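Local coordinates for protein LRIM1 (Anopheles gambiae, PDB 3O53) that pairs with the leucine-rich repeat protein APL1C in a heterodimeric complex that regulates complement-like immunity in the mosquito, this chain being its leucine-rich repeat domain, at residues Gln278-Cys283 / Leu288-Ala293. Numbering follows the deposited sequence.
Sequences QNEEEC and LGHYGA
His290 is held by the loop 278-283 at its edge and over one face, with a sulfur approaching obliquely. At the edge NE2 donates to Glu281 O at 2.9 Å, the oxygen lying in the ring plane, while the carboxylate of Glu280 lies flat over the face, its plane 5° from that of the ring. A chi1 of 74° tucks Glu280 CG in between its own backbone nitrogen and carbonyl, and CG makes a CH-pi contact 4.0 Å from the His290 ring centroid. The carboxylate would probably favour a protonated imidazole. Cys283 SG is the oblique neighbour, 3.4 Å from His290 NE2. A nearly straight backbone bond, Glu281 N to Ala293 O at 3.1 Å, closes the inner end. At the Cys283 end, its CB touches Leu288 CB at 4.1 Å. The outer side is looser: Glu280 is exposed, and a water links its OE1 to Gly292 O. Helix 262-276 precedes the loop and packs Val272 on Ala293; strand 289-291 pairs antiparallel with 294-296, whose Cys295 forms a disulfide with Cys283 and donates its N to Glu281 OE2. Glu281 OE1 accepts a hydrogen bond from Gly246 N, just past strand 241-243, consistent with a C-terminal cysteine-rich cap on the repeat solenoid.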
ATOM      1  N   GLN A 278     -12.253   1.473  26.020  1.00 49.18           N
ATOM      2  CA  GLN A 278     -11.470   1.851  27.193  1.00 51.54           C
ATOM      3  C   GLN A 278     -10.682   3.130  26.930  1.00 43.99           C
ATOM      4  O   GLN A 278     -10.311   3.406  25.795  1.00 48.65           O
ATOM      5  CB  GLN A 278     -10.526   0.718  27.589  1.00 55.92           C
ATOM      6  CG  GLN A 278     -11.248  -0.549  28.008  1.00 69.73           C
ATOM      7  CD  GLN A 278     -10.422  -1.403  28.941  1.00 84.55           C
ATOM      8  OE1 GLN A 278      -9.258  -1.105  29.208  1.00 90.93           O
ATOM      9  NE2 GLN A 278     -11.021  -2.471  29.450  1.00 91.98           N
ATOM     10  N   ASN A 279     -10.434   3.915  27.975  1.00 41.34           N
ATOM     11  CA  ASN A 279      -9.710   5.170  27.811  1.00 45.36           C
ATOM     12  C   ASN A 279      -8.183   5.016  27.832  1.00 43.29           C
ATOM     13  O   ASN A 279      -7.467   5.985  27.607  1.00 39.82           O
ATOM     14  CB  ASN A 279     -10.140   6.178  28.872  1.00 44.07           C
ATOM     15  CG  ASN A 279     -11.580   6.633  28.697  1.00 54.31           C
ATOM     16  OD1 ASN A 279     -12.430   6.367  29.542  1.00 57.02           O
ATOM     17  ND2 ASN A 279     -11.860   7.311  27.593  1.00 54.45           N
ATOM     18  N   GLU A 280      -7.694   3.815  28.124  1.00 34.53           N
ATOM     19  CA  GLU A 280      -6.264   3.534  28.051  1.00 38.60           C
ATOM     20  C   GLU A 280      -6.078   2.101  27.575  1.00 44.49           C
ATOM     21  O   GLU A 280      -6.961   1.266  27.759  1.00 37.47           O
ATOM     22  CB  GLU A 280      -5.577   3.753  29.409  1.00 35.18           C
ATOM     23  CG  GLU A 280      -5.862   2.682  30.467  1.00 42.55           C
ATOM     24  CD  GLU A 280      -5.292   3.033  31.844  1.00 49.35           C
ATOM     25  OE1 GLU A 280      -4.750   4.155  32.018  1.00 35.86           O
ATOM     26  OE2 GLU A 280      -5.382   2.175  32.752  1.00 42.45           O
ATOM     27  N   GLU A 281      -4.947   1.821  26.940  1.00 37.23           N
ATOM     28  CA  GLU A 281      -4.681   0.475  26.457  1.00 35.38           C
ATOM     29  C   GLU A 281      -4.283  -0.396  27.630  1.00 31.84           C
ATOM     30  O   GLU A 281      -3.736   0.089  28.613  1.00 31.63           O
ATOM     31  CB  GLU A 281      -3.563   0.480  25.399  1.00 35.75           C
ATOM     32  CG  GLU A 281      -2.217   0.969  25.907  1.00 32.14           C
ATOM     33  CD  GLU A 281      -1.075   0.719  24.914  1.00 32.42           C
ATOM     34  OE1 GLU A 281      -1.191  -0.173  24.049  1.00 34.44           O
ATOM     35  OE2 GLU A 281      -0.056   1.419  25.010  1.00 25.74           O
ATOM     36  N   GLU A 282      -4.557  -1.686  27.524  1.00 32.58           N
ATOM     37  CA  GLU A 282      -4.129  -2.635  28.540  1.00 39.61           C
ATOM     38  C   GLU A 282      -2.648  -2.952  28.343  1.00 44.10           C
ATOM     39  O   GLU A 282      -2.222  -3.271  27.239  1.00 53.68           O
ATOM     40  CB  GLU A 282      -4.952  -3.919  28.437  1.00 45.40           C
ATOM     41  CG  GLU A 282      -4.657  -4.925  29.528  1.00 68.96           C
ATOM     42  CD  GLU A 282      -5.350  -4.583  30.833  1.00 80.99           C
ATOM     43  OE1 GLU A 282      -5.834  -3.439  30.971  1.00 65.75           O
ATOM     44  OE2 GLU A 282      -5.412  -5.463  31.720  1.00 95.36           O
ATOM     45  N   CYS A 283      -1.864  -2.848  29.412  1.00 43.43           N
ATOM     46  CA  CYS A 283      -0.443  -3.162  29.346  1.00 49.05           C
ATOM     47  C   CYS A 283      -0.230  -4.646  29.585  1.00 68.89           C
ATOM     48  O   CYS A 283      -1.035  -5.297  30.250  1.00 69.11           O
ATOM     49  CB  CYS A 283       0.338  -2.377  30.394  1.00 36.07           C
ATOM     50  SG  CYS A 283       0.022  -0.628  30.363  1.00 42.35           S
ATOM     51  N   LEU A 288       4.098  -1.543  34.423  1.00 77.91           N
ATOM     52  CA  LEU A 288       4.028  -0.428  33.492  1.00 56.76           C
ATOM     53  C   LEU A 288       2.925   0.520  33.917  1.00 48.27           C
ATOM     54  O   LEU A 288       1.874   0.089  34.365  1.00 45.11           O
ATOM     55  CB  LEU A 288       3.746  -0.915  32.070  1.00 47.05           C
ATOM     56  CG  LEU A 288       4.869  -1.711  31.411  1.00 51.48           C
ATOM     57  CD1 LEU A 288       4.903  -1.452  29.915  1.00 49.71           C
ATOM     58  CD2 LEU A 288       6.205  -1.354  32.042  1.00 43.72           C
ATOM     59  N   GLY A 289       3.177   1.813  33.765  1.00 47.37           N
ATOM     60  CA  GLY A 289       2.156   2.817  33.969  1.00 41.06           C
ATOM     61  C   GLY A 289       1.685   3.305  32.616  1.00 37.50           C
ATOM     62  O   GLY A 289       1.829   2.610  31.616  1.00 35.84           O
ATOM     63  N   HIS A 290       1.112   4.496  32.582  1.00 42.82           N
ATOM     64  CA  HIS A 290       0.664   5.084  31.336  1.00 40.81           C
ATOM     65  C   HIS A 290       1.137   6.515  31.293  1.00 41.42           C
ATOM     66  O   HIS A 290       1.385   7.124  32.329  1.00 37.44           O
ATOM     67  CB  HIS A 290      -0.866   5.073  31.238  1.00 29.74           C
ATOM     68  CG  HIS A 290      -1.458   3.703  31.136  1.00 32.32           C
ATOM     69  ND1 HIS A 290      -1.592   2.869  32.224  1.00 32.32           N
ATOM     70  CD2 HIS A 290      -1.960   3.024  30.077  1.00 36.45           C
ATOM     71  CE1 HIS A 290      -2.134   1.728  31.838  1.00 31.10           C
ATOM     72  NE2 HIS A 290      -2.374   1.799  30.542  1.00 29.57           N
ATOM     73  N   TYR A 291       1.276   7.048  30.087  1.00 36.28           N
ATOM     74  CA  TYR A 291       1.274   8.484  29.918  1.00 37.41           C
ATOM     75  C   TYR A 291       0.194   8.774  28.903  1.00 44.03           C
ATOM     76  O   TYR A 291       0.328   8.456  27.719  1.00 35.18           O
ATOM     77  CB  TYR A 291       2.634   9.041  29.488  1.00 34.70           C
ATOM     78  CG  TYR A 291       2.673  10.547  29.641  1.00 39.88           C
ATOM     79  CD1 TYR A 291       3.372  11.151  30.683  1.00 44.91           C
ATOM     80  CD2 TYR A 291       1.958  11.358  28.773  1.00 39.41           C
ATOM     81  CE1 TYR A 291       3.377  12.530  30.829  1.00 48.84           C
ATOM     82  CE2 TYR A 291       1.959  12.726  28.907  1.00 48.39           C
ATOM     83  CZ  TYR A 291       2.666  13.309  29.932  1.00 50.09           C
ATOM     84  OH  TYR A 291       2.653  14.678  30.045  1.00 50.97           O
ATOM     85  N   GLY A 292      -0.904   9.344  29.387  1.00 37.26           N
ATOM     86  CA  GLY A 292      -2.106   9.424  28.596  1.00 33.46           C
ATOM     87  C   GLY A 292      -2.566   8.009  28.333  1.00 32.31           C
ATOM     88  O   GLY A 292      -2.457   7.130  29.188  1.00 33.82           O
ATOM     89  N   ALA A 293      -3.040   7.767  27.125  1.00 30.62           N
ATOM     90  CA  ALA A 293      -3.656   6.493  26.813  1.00 35.29           C
ATOM     91  C   ALA A 293      -2.649   5.348  26.658  1.00 27.37           C
ATOM     92  O   ALA A 293      -3.039   4.186  26.674  1.00 27.57           O
ATOM     93  CB  ALA A 293      -4.502   6.627  25.558  1.00 35.04           C
TER
HETATM   94  O   HOH W   1      -4.237   6.610  31.129  1.00 37.21           O